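Local structure of arginyl-trna synthetase (Thermus thermophilus, 1IQ0) at residues L123-L128 / L383-V388; K448-K453 / T524-A529; V105-T110 / E348-V353; G129-R134 / D582-P587. The protein probably catalyses the ATP-dependent joining of L-arginine to tRNA(Arg), releasing AMP and diphosphate, as a monomeric class I aminoacyl-tRNA synthetase. One frame throughout, in Å; residues are numbered along the deposited sequence.

Contact 1: L123-L128 / L383-V388; sequences LRNIAL and LAYETV
Two nitrogens of one guanidinium converge on the backbone oxygen of Glu386: Arg124 NH2 lies 3.1 Å from Glu386 O and Arg124 NE 3.5 Å from the same oxygen, both bonds weak and bent. The pair joins the helix that begins within the predicted HIGH region to a strand of the parallel Rossmann-like sheet in the class I catalytic domain, the helix running over the sheet roughly antiparallel to the strand. Arg124 NH2 has a stronger partner in Lys453 O, so the arginine ties together two stretches of backbone that approach it separately. Its chain bends at chi2 and chi3, which lays the guanidinium with one face over Tyr385 CB while Glu386 O sits at its edge. Farther back, Arg124 CB rests on a methyl of Val388, with CG2 3.8 Å away.

Tyr385 adds its aromatic ring. With CG placed between its backbone N and carbonyl carbon (chi1 58°), the ring is put against the helix, one face toward the backbone N of Asn125, which stands 4.2 Å above the plane near the rim. Arg124 CG touches the same ring obliquely, 3.8 Å from Tyr385 CD1. Leu128 divides its two methyls: CD1 packs on Tyr385 CB, while CD2 meets Leu383 CD2 tip to tip at 3.6 Å.

Contact 2: K448-K453 / T524-A529; sequences KTEPKK and TPHVLA
His526, in the first turn of the helix that starts near Pro525, presses its imidazole against the loop 448-453, and the main interaction is a CH-pi contact. Glu450 CG stands over one face of the ring, 4.0 Å from the His526 centroid and 14° off the ring normal, displaced toward the NE2 side. The histidine takes chi1 72°, with CG between its backbone N and carbonyl carbon, and this sets the ring beside Glu450 and Pro451.

Van der Waals contacts add to it. Pro451 CD approaches His526 ND1 obliquely at 3.8 Å, and the carbonyl oxygen of Lys448 lies 3.4 Å from His526 CB. One helical turn on, Ala529 CB seats against Lys448 CA at 3.7 Å, its small methyl allowing the backbones to come close; the lysine's own chain leads away to Asp468 O. An alanine in place of His526 is likely to open a gap between loop and helix and to deprive Glu450 CG of the ring face it covers.

Charge is handled within the loop. Glu450 OE2 makes a salt bridge, weak as a hydrogen bond, to Lys452 NZ at 3.3 Å and a long one to Lys453 NZ at 3.8 Å, although Lys452 is poorly ordered. Glu450 to Lys453 form a type I beta turn, closed by Lys453 N to Glu450 O at 2.9 Å. A turn leaving the catalytic domain's helix 430-448 thus docks on the start of a helix of the DALR anticodon-binding domain: an interdomain seam.

Contact 3: V105-T110 / E348-V353; sequences VLVEHT and ETINVV
Leu106 is held on both its backbone polar atoms by the neighbouring strand: Leu106 N donates to Glu348 O at 2.9 Å, and Leu106 O accepts from Ile350 N, also at 2.9 Å. Glu108 repeats the pattern two residues on. Its N donates to Ile350 O at 2.8 Å and its O accepts from Val352 N at 3.0 Å, both bonds almost straight, with N-H...O angles of 172° and 173°. Weaker CA-H...O contacts lie between them, such as Thr349 CA to Leu106 O.

The odd-numbered residues of the first strand turn the other way: Val105 and Val107 bond to strand 141-149, while strand 348-354 has strand 380-390 on its far side. These are inner parallel strands of the Rossmann-like sheet of a class I synthetase, and strand 104-108 leads toward the predicted HIGH region that begins at Val112.

Side-chain polar groups find partners too. Glu108, extended with CG anti to its N (chi1 174°), sends OE2 to a salt bridge with Lys312, and OE1 has a weak bond to Ser111 OG. Asn351 ND2 packs on Glu108 CB, 3.6 Å away. Glu348 OE2 pairs with Arg141, and Thr349 OG1 with Gln309. On the face of Val105 and Val107 there is also apolar contact, with Val105 CG1 4.1 Å from Ile350 CD1. Past the strand, His109 CB leans on Val352 CG2. His109 ND1 and Thr110 OG1 are hydrogen-bonded at the ring edge, 2.8 Å apart, and either could be the donor, while that hydroxyl also meets Tyr234 OH.

Contact 4: G129-R134 / D582-P587; sequences GDAIAR and DLLGIP
Leu583 O lodges against the surface of the helix that carries Ala131 and Arg134, 3.4 Å from Arg134 CB and 3.5 Å from Ala131 CA, the latter a CA-H...O contact. This is the close side. Ala131 has only a methyl to interpose, and its CB lies near Leu584 CD2, while Leu583 CD2 reaches back to Arg134 O. Gly585 completes it: as the C-prime residue of the Schellman motif that ends helix 562-583 it has positive phi, and its CA covers one face of the Arg134 guanidinium, 3.7 Å from NE.

Arg134 stays extended from CG to NE, and that straight reach carries its head from the packed side to the wetter one. NE is fixed by a salt bridge to Asp130 OD2 at 2.8 Å, met on the syn side and within the guanidinium plane; Arg443 and Arg233 also grip that carboxylate, and Arg134 NH2 goes to Asn231 O. Toward solvent the hold is indirect. Arg134 NH1 gives a bond of 2.7 Å to a water that in turn donates to Asp582 OD2 at 3.0 Å, whereas Asp582 OD1, 4.0 Å from NH1, lies well out of plane and offers charge alone. With a leucine instead of Arg134, Asp130 OD2 would probably lose one of its mates, and the water and Asn231 O their donor.

Since Asp582 O is a carbonyl at the helix's C-terminal end, the guanidinium beside it probably offsets its partial negative charge.

Contacts 1 and 4 use adjoining segments of helix 120-138, their centres 13 Å apart, and contact 3 lies on the sheet beneath, where strands 104-108, 348-354 and 380-390 stand side by side. Contact 1 touches contact 3 through backbone bonds from Leu383 to Asn351 and Val353, and touches contact 2 where Arg124 and Glu386 meet Lys453 and Pro451. Contacts 2 and 4 are 12 Å apart and join through Leu528 on Leu583 and Leu584. Along the chain, contacts 1, 3 and 4 cross one another, while contact 2 opens after 1 and 3 have closed and is nested within 4. One helix thus links the catalytic sheet to the anticodon-binding domain.

Contact 1: L123-L128 / L383-V388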
loop_
_atom_site.group_PDB
_atom_site.type_symbol
_atom_site.label_atom_id
_atom_site.label_comp_id
_atom_site.label_asym_id
_atom_site.label_seq_id
_atom_site.Cartn_x
_atom_site.Cartn_y
_atom_site.Cartn_z
ATOM N N LEU A 123 -1.174 1.830 -12.490
ATOM C CA LEU A 123 -2.187 2.277 -11.538
ATOM C C LEU A 123 -2.145 1.519 -10.223
ATOM O O LEU A 123 -2.055 2.121 -9.157
ATOM C CB LEU A 123 -3.585 2.122 -12.134
ATOM C CG LEU A 123 -4.404 3.385 -12.375
ATOM C CD1 LEU A 123 -5.762 2.972 -12.902
ATOM C CD2 LEU A 123 -4.541 4.182 -11.092
ATOM N N ARG A 124 -2.236 0.198 -10.303
ATOM C CA ARG A 124 -2.220 -0.623 -9.106
ATOM C C ARG A 124 -0.934 -0.428 -8.296
ATOM O O ARG A 124 -0.976 -0.355 -7.064
ATOM C CB ARG A 124 -2.391 -2.105 -9.458
ATOM C CG ARG A 124 -2.115 -3.007 -8.268
ATOM C CD ARG A 124 -3.272 -3.892 -7.868
ATOM N NE ARG A 124 -3.413 -5.058 -8.724
ATOM C CZ ARG A 124 -4.036 -6.180 -8.369
ATOM N NH1 ARG A 124 -4.574 -6.304 -7.167
ATOM N NH2 ARG A 124 -4.147 -7.175 -9.235
ATOM N N ASN A 125 0.197 -0.342 -8.994
ATOM C CA ASN A 125 1.498 -0.161 -8.354
ATOM C C ASN A 125 1.448 1.055 -7.444
ATOM O O ASN A 125 1.749 0.967 -6.257
ATOM C CB ASN A 125 2.587 0.034 -9.423
ATOM C CG ASN A 125 3.986 0.172 -8.832
ATOM O OD1 ASN A 125 4.910 -0.554 -9.217
ATOM N ND2 ASN A 125 4.151 1.106 -7.899
ATOM N N ILE A 126 1.066 2.188 -8.019
ATOM C CA ILE A 126 0.984 3.444 -7.291
ATOM C C ILE A 126 -0.020 3.378 -6.137
ATOM O O ILE A 126 0.295 3.763 -5.008
ATOM C CB ILE A 126 0.591 4.597 -8.250
ATOM C CG1 ILE A 126 1.616 4.684 -9.385
ATOM C CG2 ILE A 126 0.514 5.919 -7.488
ATOM C CD1 ILE A 126 1.382 5.818 -10.359
ATOM N N ALA A 127 -1.221 2.882 -6.424
ATOM C CA ALA A 127 -2.268 2.781 -5.411
ATOM C C ALA A 127 -1.854 1.898 -4.235
ATOM O O ALA A 127 -2.016 2.285 -3.080
ATOM C CB ALA A 127 -3.563 2.242 -6.041
ATOM N N LEU A 128 -1.321 0.719 -4.540
ATOM C CA LEU A 128 -0.881 -0.241 -3.528
ATOM C C LEU A 128 0.282 0.300 -2.697
ATOM O O LEU A 128 0.284 0.198 -1.466
ATOM C CB LEU A 128 -0.428 -1.539 -4.200
ATOM C CG LEU A 128 -0.998 -2.876 -3.728
ATOM C CD1 LEU A 128 -0.248 -3.989 -4.449
ATOM C CD2 LEU A 128 -0.875 -3.032 -2.211
ATOM N N LEU A 383 6.193 -6.658 -2.707
ATOM C CA LEU A 383 4.748 -6.623 -2.737
ATOM C C LEU A 383 4.443 -6.767 -4.225
ATOM O O LEU A 383 4.454 -5.787 -4.975
ATOM C CB LEU A 383 4.228 -5.291 -2.179
ATOM C CG LEU A 383 2.718 -5.168 -1.940
ATOM C CD1 LEU A 383 2.217 -6.402 -1.208
ATOM C CD2 LEU A 383 2.417 -3.905 -1.135
ATOM N N ALA A 384 4.224 -8.006 -4.653
ATOM C CA ALA A 384 3.943 -8.298 -6.054
ATOM C C ALA A 384 2.446 -8.243 -6.330
ATOM O O ALA A 384 1.639 -8.695 -5.520
ATOM C CB ALA A 384 4.496 -9.675 -6.420
ATOM N N TYR A 385 2.080 -7.694 -7.481
ATOM C CA TYR A 385 0.672 -7.578 -7.827
ATOM C C TYR A 385 0.360 -8.104 -9.221
ATOM O O TYR A 385 1.219 -8.118 -10.101
ATOM C CB TYR A 385 0.248 -6.115 -7.718
ATOM C CG TYR A 385 1.059 -5.205 -8.601
ATOM C CD1 TYR A 385 0.710 -5.005 -9.938
ATOM C CD2 TYR A 385 2.196 -4.552 -8.106
ATOM C CE1 TYR A 385 1.472 -4.173 -10.758
ATOM C CE2 TYR A 385 2.960 -3.721 -8.917
ATOM C CZ TYR A 385 2.592 -3.534 -10.239
ATOM O OH TYR A 385 3.327 -2.687 -11.034
ATOM N N GLU A 386 -0.881 -8.542 -9.406
ATOM C CA GLU A 386 -1.331 -9.062 -10.690
ATOM C C GLU A 386 -1.754 -7.956 -11.652
ATOM O O GLU A 386 -1.820 -6.778 -11.294
ATOM C CB GLU A 386 -2.499 -10.028 -10.494
ATOM C CG GLU A 386 -2.108 -11.493 -10.475
ATOM C CD GLU A 386 -1.335 -11.909 -11.719
ATOM O OE1 GLU A 386 -1.438 -11.220 -12.758
ATOM O OE2 GLU A 386 -0.631 -12.939 -11.656
ATOM N N THR A 387 -2.054 -8.370 -12.877
ATOM C CA THR A 387 -2.461 -7.480 -13.958
ATOM C C THR A 387 -3.804 -6.804 -13.700
ATOM O O THR A 387 -4.644 -7.316 -12.960
ATOM C CB THR A 387 -2.589 -8.265 -15.281
ATOM O OG1 THR A 387 -1.430 -9.085 -15.466
ATOM C CG2 THR A 387 -2.722 -7.317 -16.461
ATOM N N VAL A 388 -3.990 -5.653 -14.336
ATOM C CA VAL A 388 -5.223 -4.899 -14.235
ATOM C C VAL A 388 -5.800 -4.744 -15.637
ATOM O O VAL A 388 -5.129 -4.243 -16.542
ATOM C CB VAL A 388 -4.998 -3.489 -13.647
ATOM C CG1 VAL A 388 -6.305 -2.695 -13.707
ATOM C CG2 VAL A 388 -4.519 -3.594 -12.212
#

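Contact 2: K448-K453 / T524-A529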
loop_
_atom_site.group_PDB
_atom_site.type_symbol
_atom_site.label_atom_id
_atom_site.label_comp_id
_atom_site.label_asym_id
_atom_site.label_seq_id
_atom_site.Cartn_x
_atom_site.Cartn_y
_atom_site.Cartn_z
ATOM N N LYS A 448 -8.678 -2.910 -3.116
ATOM C CA LYS A 448 -9.588 -3.797 -2.388
ATOM C C LYS A 448 -9.355 -5.288 -2.669
ATOM O O LYS A 448 -9.705 -6.146 -1.854
ATOM C CB LYS A 448 -11.040 -3.456 -2.710
ATOM C CG LYS A 448 -11.523 -3.985 -4.039
ATOM C CD LYS A 448 -13.038 -3.855 -4.164
ATOM C CE LYS A 448 -13.532 -4.410 -5.490
ATOM N NZ LYS A 448 -14.998 -4.221 -5.676
ATOM N N THR A 449 -8.757 -5.591 -3.819
ATOM C CA THR A 449 -8.503 -6.972 -4.228
ATOM C C THR A 449 -7.083 -7.438 -3.905
ATOM O O THR A 449 -6.117 -6.748 -4.222
ATOM C CB THR A 449 -8.730 -7.124 -5.745
ATOM O OG1 THR A 449 -10.081 -6.763 -6.063
ATOM C CG2 THR A 449 -8.457 -8.551 -6.196
ATOM N N GLU A 450 -6.967 -8.606 -3.279
ATOM C CA GLU A 450 -5.665 -9.180 -2.932
ATOM C C GLU A 450 -4.741 -9.020 -4.126
ATOM O O GLU A 450 -5.130 -9.312 -5.254
ATOM C CB GLU A 450 -5.795 -10.671 -2.625
ATOM C CG GLU A 450 -6.866 -11.029 -1.622
ATOM C CD GLU A 450 -6.950 -12.525 -1.392
ATOM O OE1 GLU A 450 -7.936 -12.976 -0.773
ATOM O OE2 GLU A 450 -6.024 -13.246 -1.829
ATOM N N PRO A 451 -3.499 -8.571 -3.891
ATOM C CA PRO A 451 -2.479 -8.351 -4.926
ATOM C C PRO A 451 -2.267 -9.538 -5.876
ATOM O O PRO A 451 -2.033 -9.356 -7.069
ATOM C CB PRO A 451 -1.220 -8.044 -4.109
ATOM C CG PRO A 451 -1.765 -7.458 -2.841
ATOM C CD PRO A 451 -2.926 -8.367 -2.549
ATOM N N LYS A 452 -2.347 -10.746 -5.335
ATOM C CA LYS A 452 -2.158 -11.964 -6.122
ATOM C C LYS A 452 -3.288 -12.210 -7.121
ATOM O O LYS A 452 -3.145 -13.004 -8.052
ATOM C CB LYS A 452 -2.033 -13.163 -5.178
ATOM C CG LYS A 452 -0.794 -13.110 -4.290
ATOM C CD LYS A 452 -1.105 -13.398 -2.820
ATOM C CE LYS A 452 -1.780 -12.216 -2.125
ATOM N NZ LYS A 452 -3.131 -11.920 -2.666
ATOM N N LYS A 453 -4.413 -11.531 -6.921
ATOM C CA LYS A 453 -5.555 -11.682 -7.813
ATOM C C LYS A 453 -5.591 -10.573 -8.852
ATOM O O LYS A 453 -5.208 -9.437 -8.581
ATOM C CB LYS A 453 -6.866 -11.684 -7.020
ATOM C CG LYS A 453 -7.159 -12.989 -6.290
ATOM C CD LYS A 453 -8.445 -12.883 -5.472
ATOM C CE LYS A 453 -9.022 -14.252 -5.131
ATOM N NZ LYS A 453 -8.073 -15.137 -4.406
ATOM N N THR A 524 -0.765 -5.733 3.558
ATOM C CA THR A 524 -1.940 -6.044 2.761
ATOM C C THR A 524 -3.032 -5.002 2.956
ATOM O O THR A 524 -3.903 -5.145 3.816
ATOM C CB THR A 524 -2.508 -7.430 3.125
ATOM O OG1 THR A 524 -2.696 -7.512 4.542
ATOM C CG2 THR A 524 -1.561 -8.544 2.662
ATOM N N PRO A 525 -2.987 -3.923 2.165
ATOM C CA PRO A 525 -3.993 -2.866 2.271
ATOM C C PRO A 525 -5.418 -3.360 2.060
ATOM O O PRO A 525 -6.367 -2.775 2.606
ATOM C CB PRO A 525 -3.562 -1.879 1.194
ATOM C CG PRO A 525 -2.053 -2.000 1.242
ATOM C CD PRO A 525 -1.876 -3.507 1.291
ATOM N N HIS A 526 -5.582 -4.427 1.278
ATOM C CA HIS A 526 -6.922 -4.940 1.013
ATOM C C HIS A 526 -7.676 -5.312 2.293
ATOM O O HIS A 526 -8.908 -5.333 2.304
ATOM C CB HIS A 526 -6.888 -6.143 0.061
ATOM C CG HIS A 526 -6.355 -7.396 0.678
ATOM N ND1 HIS A 526 -5.029 -7.761 0.599
ATOM C CD2 HIS A 526 -6.973 -8.372 1.386
ATOM C CE1 HIS A 526 -4.851 -8.908 1.230
ATOM N NE2 HIS A 526 -6.014 -9.300 1.716
ATOM N N VAL A 527 -6.946 -5.601 3.368
ATOM C CA VAL A 527 -7.589 -5.948 4.632
ATOM C C VAL A 527 -8.276 -4.703 5.204
ATOM O O VAL A 527 -9.348 -4.792 5.793
ATOM C CB VAL A 527 -6.567 -6.510 5.651
ATOM C CG1 VAL A 527 -7.216 -6.657 7.025
ATOM C CG2 VAL A 527 -6.064 -7.876 5.173
ATOM N N LEU A 528 -7.668 -3.539 5.009
ATOM C CA LEU A 528 -8.260 -2.304 5.506
ATOM C C LEU A 528 -9.436 -1.954 4.604
ATOM O O LEU A 528 -10.493 -1.543 5.073
ATOM C CB LEU A 528 -7.250 -1.159 5.465
ATOM C CG LEU A 528 -7.429 0.012 6.444
ATOM C CD1 LEU A 528 -7.005 1.288 5.746
ATOM C CD2 LEU A 528 -8.861 0.129 6.935
ATOM N N ALA A 529 -9.231 -2.117 3.300
ATOM C CA ALA A 529 -10.261 -1.823 2.323
ATOM C C ALA A 529 -11.502 -2.644 2.634
ATOM O O ALA A 529 -12.608 -2.116 2.658
ATOM C CB ALA A 529 -9.756 -2.142 0.915
#

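Contact 3: V105-T110 / E348-V353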
loop_
_atom_site.group_PDB
_atom_site.type_symbol
_atom_site.label_atom_id
_atom_site.label_comp_id
_atom_site.label_asym_id
_atom_site.label_seq_id
_atom_site.Cartn_x
_atom_site.Cartn_y
_atom_site.Cartn_z
ATOM N N VAL A 105 11.480 2.531 7.249
ATOM C CA VAL A 105 10.895 1.482 6.428
ATOM C C VAL A 105 10.843 2.201 5.080
ATOM O O VAL A 105 10.106 3.163 4.912
ATOM C CB VAL A 105 9.466 1.105 6.878
ATOM C CG1 VAL A 105 8.852 0.155 5.867
ATOM C CG2 VAL A 105 9.508 0.429 8.251
ATOM N N LEU A 106 11.660 1.759 4.135
ATOM C CA LEU A 106 11.723 2.404 2.829
ATOM C C LEU A 106 10.834 1.711 1.814
ATOM O O LEU A 106 11.057 0.551 1.457
ATOM C CB LEU A 106 13.167 2.414 2.333
ATOM C CG LEU A 106 13.475 3.232 1.082
ATOM C CD1 LEU A 106 13.149 4.707 1.331
ATOM C CD2 LEU A 106 14.945 3.069 0.735
ATOM N N VAL A 107 9.818 2.428 1.351
ATOM C CA VAL A 107 8.897 1.881 0.371
ATOM C C VAL A 107 9.202 2.414 -1.021
ATOM O O VAL A 107 9.222 3.624 -1.236
ATOM C CB VAL A 107 7.433 2.243 0.719
ATOM C CG1 VAL A 107 6.484 1.638 -0.311
ATOM C CG2 VAL A 107 7.097 1.742 2.119
ATOM N N GLU A 108 9.459 1.513 -1.963
ATOM C CA GLU A 108 9.702 1.940 -3.336
ATOM C C GLU A 108 8.526 1.518 -4.202
ATOM O O GLU A 108 8.135 0.351 -4.215
ATOM C CB GLU A 108 10.980 1.322 -3.924
ATOM C CG GLU A 108 11.132 1.679 -5.420
ATOM C CD GLU A 108 12.289 0.967 -6.116
ATOM O OE1 GLU A 108 12.103 0.547 -7.274
ATOM O OE2 GLU A 108 13.380 0.839 -5.525
ATOM N N HIS A 109 7.951 2.473 -4.913
ATOM C CA HIS A 109 6.842 2.170 -5.799
ATOM C C HIS A 109 6.825 3.159 -6.956
ATOM O O HIS A 109 7.581 4.136 -6.943
ATOM C CB HIS A 109 5.513 2.144 -5.023
ATOM C CG HIS A 109 5.069 3.470 -4.487
ATOM N ND1 HIS A 109 4.674 4.508 -5.304
ATOM C CD2 HIS A 109 4.841 3.885 -3.216
ATOM C CE1 HIS A 109 4.216 5.500 -4.562
ATOM N NE2 HIS A 109 4.304 5.149 -3.293
ATOM N N THR A 110 5.980 2.883 -7.948
ATOM C CA THR A 110 5.861 3.684 -9.164
ATOM C C THR A 110 7.096 3.306 -9.991
ATOM O O THR A 110 7.095 2.268 -10.650
ATOM C CB THR A 110 5.825 5.202 -8.860
ATOM O OG1 THR A 110 4.803 5.470 -7.890
ATOM C CG2 THR A 110 5.497 5.999 -10.135
ATOM N N GLU A 348 13.963 -1.882 7.061
ATOM C CA GLU A 348 13.128 -2.718 6.203
ATOM C C GLU A 348 12.862 -2.010 4.887
ATOM O O GLU A 348 12.726 -0.793 4.848
ATOM C CB GLU A 348 11.764 -2.992 6.857
ATOM C CG GLU A 348 11.808 -3.765 8.156
ATOM C CD GLU A 348 10.418 -4.076 8.696
ATOM O OE1 GLU A 348 9.608 -4.683 7.961
ATOM O OE2 GLU A 348 10.143 -3.716 9.859
ATOM N N THR A 349 12.764 -2.774 3.811
ATOM C CA THR A 349 12.461 -2.192 2.522
ATOM C C THR A 349 11.296 -2.943 1.928
ATOM O O THR A 349 11.109 -4.138 2.192
ATOM C CB THR A 349 13.644 -2.285 1.536
ATOM O OG1 THR A 349 14.034 -3.651 1.383
ATOM C CG2 THR A 349 14.823 -1.463 2.038
ATOM N N ILE A 350 10.505 -2.234 1.134
ATOM C CA ILE A 350 9.367 -2.829 0.471
ATOM C C ILE A 350 9.358 -2.367 -0.981
ATOM O O ILE A 350 9.277 -1.174 -1.267
ATOM C CB ILE A 350 8.046 -2.417 1.145
ATOM C CG1 ILE A 350 8.001 -2.960 2.580
ATOM C CG2 ILE A 350 6.863 -2.943 0.333
ATOM C CD1 ILE A 350 6.822 -2.436 3.404
ATOM N N ASN A 351 9.467 -3.320 -1.895
ATOM C CA ASN A 351 9.448 -3.003 -3.313
ATOM C C ASN A 351 8.107 -3.451 -3.884
ATOM O O ASN A 351 7.766 -4.634 -3.827
ATOM C CB ASN A 351 10.583 -3.731 -4.048
ATOM C CG ASN A 351 11.954 -3.130 -3.766
ATOM O OD1 ASN A 351 12.976 -3.649 -4.226
ATOM N ND2 ASN A 351 11.986 -2.035 -3.016
ATOM N N VAL A 352 7.348 -2.502 -4.421
ATOM C CA VAL A 352 6.060 -2.819 -5.021
ATOM C C VAL A 352 6.359 -3.151 -6.478
ATOM O O VAL A 352 6.789 -2.291 -7.244
ATOM C CB VAL A 352 5.089 -1.622 -4.933
ATOM C CG1 VAL A 352 3.718 -2.017 -5.498
ATOM C CG2 VAL A 352 4.957 -1.177 -3.478
ATOM N N VAL A 353 6.129 -4.399 -6.863
ATOM C CA VAL A 353 6.450 -4.809 -8.224
ATOM C C VAL A 353 5.464 -5.715 -8.943
ATOM O O VAL A 353 4.776 -6.533 -8.333
ATOM C CB VAL A 353 7.814 -5.527 -8.263
ATOM C CG1 VAL A 353 8.927 -4.563 -7.889
ATOM C CG2 VAL A 353 7.799 -6.701 -7.301
#

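Contact 4: G129-R134 / D582-P587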
loop_
_atom_site.group_PDB
_atom_site.type_symbol
_atom_site.label_atom_id
_atom_site.label_comp_id
_atom_site.label_asym_id
_atom_site.label_seq_id
_atom_site.Cartn_x
_atom_site.Cartn_y
_atom_site.Cartn_z
ATOM N N GLY A 129 1.276 0.860 -3.383
ATOM C CA GLY A 129 2.441 1.395 -2.706
ATOM C C GLY A 129 2.138 2.569 -1.796
ATOM O O GLY A 129 2.591 2.609 -0.648
ATOM N N ASP A 130 1.378 3.531 -2.307
ATOM C CA ASP A 130 1.019 4.705 -1.526
ATOM C C ASP A 130 0.188 4.297 -0.305
ATOM O O ASP A 130 0.409 4.788 0.801
ATOM C CB ASP A 130 0.219 5.692 -2.385
ATOM C CG ASP A 130 -0.205 6.913 -1.609
ATOM O OD1 ASP A 130 0.685 7.694 -1.200
ATOM O OD2 ASP A 130 -1.419 7.090 -1.386
ATOM N N ALA A 131 -0.759 3.389 -0.515
ATOM C CA ALA A 131 -1.618 2.926 0.567
ATOM C C ALA A 131 -0.826 2.237 1.679
ATOM O O ALA A 131 -1.003 2.554 2.855
ATOM C CB ALA A 131 -2.697 1.982 0.019
ATOM N N ILE A 132 0.052 1.303 1.328
ATOM C CA ILE A 132 0.814 0.625 2.366
ATOM C C ILE A 132 1.753 1.605 3.063
ATOM O O ILE A 132 2.024 1.456 4.248
ATOM C CB ILE A 132 1.611 -0.600 1.819
ATOM C CG1 ILE A 132 2.097 -1.459 2.987
ATOM C CG2 ILE A 132 2.814 -0.147 1.003
ATOM C CD1 ILE A 132 0.995 -1.906 3.927
ATOM N N ALA A 133 2.234 2.614 2.338
ATOM C CA ALA A 133 3.111 3.617 2.937
ATOM C C ALA A 133 2.333 4.413 3.987
ATOM O O ALA A 133 2.833 4.652 5.086
ATOM C CB ALA A 133 3.656 4.578 1.866
ATOM N N ARG A 134 1.119 4.833 3.631
ATOM C CA ARG A 134 0.263 5.598 4.538
ATOM C C ARG A 134 -0.127 4.766 5.766
ATOM O O ARG A 134 -0.078 5.244 6.899
ATOM C CB ARG A 134 -1.019 6.038 3.823
ATOM C CG ARG A 134 -0.832 7.089 2.736
ATOM C CD ARG A 134 -2.138 7.314 2.007
ATOM N NE ARG A 134 -2.041 8.352 0.986
ATOM C CZ ARG A 134 -2.164 9.655 1.217
ATOM N NH1 ARG A 134 -2.394 10.096 2.444
ATOM N NH2 ARG A 134 -2.068 10.514 0.212
ATOM N N ASP A 582 -8.577 7.899 4.137
ATOM C CA ASP A 582 -7.347 8.646 3.957
ATOM C C ASP A 582 -6.118 7.742 3.838
ATOM O O ASP A 582 -5.196 8.037 3.080
ATOM C CB ASP A 582 -7.153 9.616 5.122
ATOM C CG ASP A 582 -5.893 10.447 4.975
ATOM O OD1 ASP A 582 -5.867 11.321 4.083
ATOM O OD2 ASP A 582 -4.930 10.221 5.746
ATOM N N LEU A 583 -6.108 6.643 4.584
ATOM C CA LEU A 583 -4.974 5.726 4.546
ATOM C C LEU A 583 -4.882 4.988 3.208
ATOM O O LEU A 583 -3.867 4.374 2.901
ATOM C CB LEU A 583 -5.064 4.726 5.702
ATOM C CG LEU A 583 -5.021 5.333 7.107
ATOM C CD1 LEU A 583 -5.083 4.217 8.157
ATOM C CD2 LEU A 583 -3.743 6.159 7.269
ATOM N N LEU A 584 -5.948 5.053 2.419
ATOM C CA LEU A 584 -5.980 4.419 1.105
ATOM C C LEU A 584 -5.917 5.532 0.056
ATOM O O LEU A 584 -6.200 5.318 -1.121
ATOM C CB LEU A 584 -7.271 3.609 0.931
ATOM C CG LEU A 584 -7.599 2.542 1.993
ATOM C CD1 LEU A 584 -8.877 1.825 1.567
ATOM C CD2 LEU A 584 -6.455 1.533 2.151
ATOM N N GLY A 585 -5.552 6.728 0.507
ATOM C CA GLY A 585 -5.436 7.867 -0.391
ATOM C C GLY A 585 -6.756 8.375 -0.945
ATOM O O GLY A 585 -6.784 9.064 -1.963
ATOM N N ILE A 586 -7.852 8.056 -0.266
ATOM C CA ILE A 586 -9.170 8.465 -0.725
ATOM C C ILE A 586 -9.760 9.619 0.093
ATOM O O ILE A 586 -9.815 9.560 1.318
ATOM C CB ILE A 586 -10.134 7.257 -0.683
ATOM C CG1 ILE A 586 -9.589 6.146 -1.588
ATOM C CG2 ILE A 586 -11.537 7.681 -1.113
ATOM C CD1 ILE A 586 -10.255 4.810 -1.400
ATOM N N PRO A 587 -10.186 10.700 -0.579
ATOM C CA PRO A 587 -10.767 11.830 0.148
ATOM C C PRO A 587 -12.174 11.486 0.663
ATOM O O PRO A 587 -12.831 10.583 0.142
ATOM C CB PRO A 587 -10.762 12.945 -0.894
ATOM C CG PRO A 587 -10.922 12.197 -2.184
ATOM C CD PRO A 587 -9.994 11.029 -2.001
HETATM O O HOH W 1 -2.331 9.039 4.929
#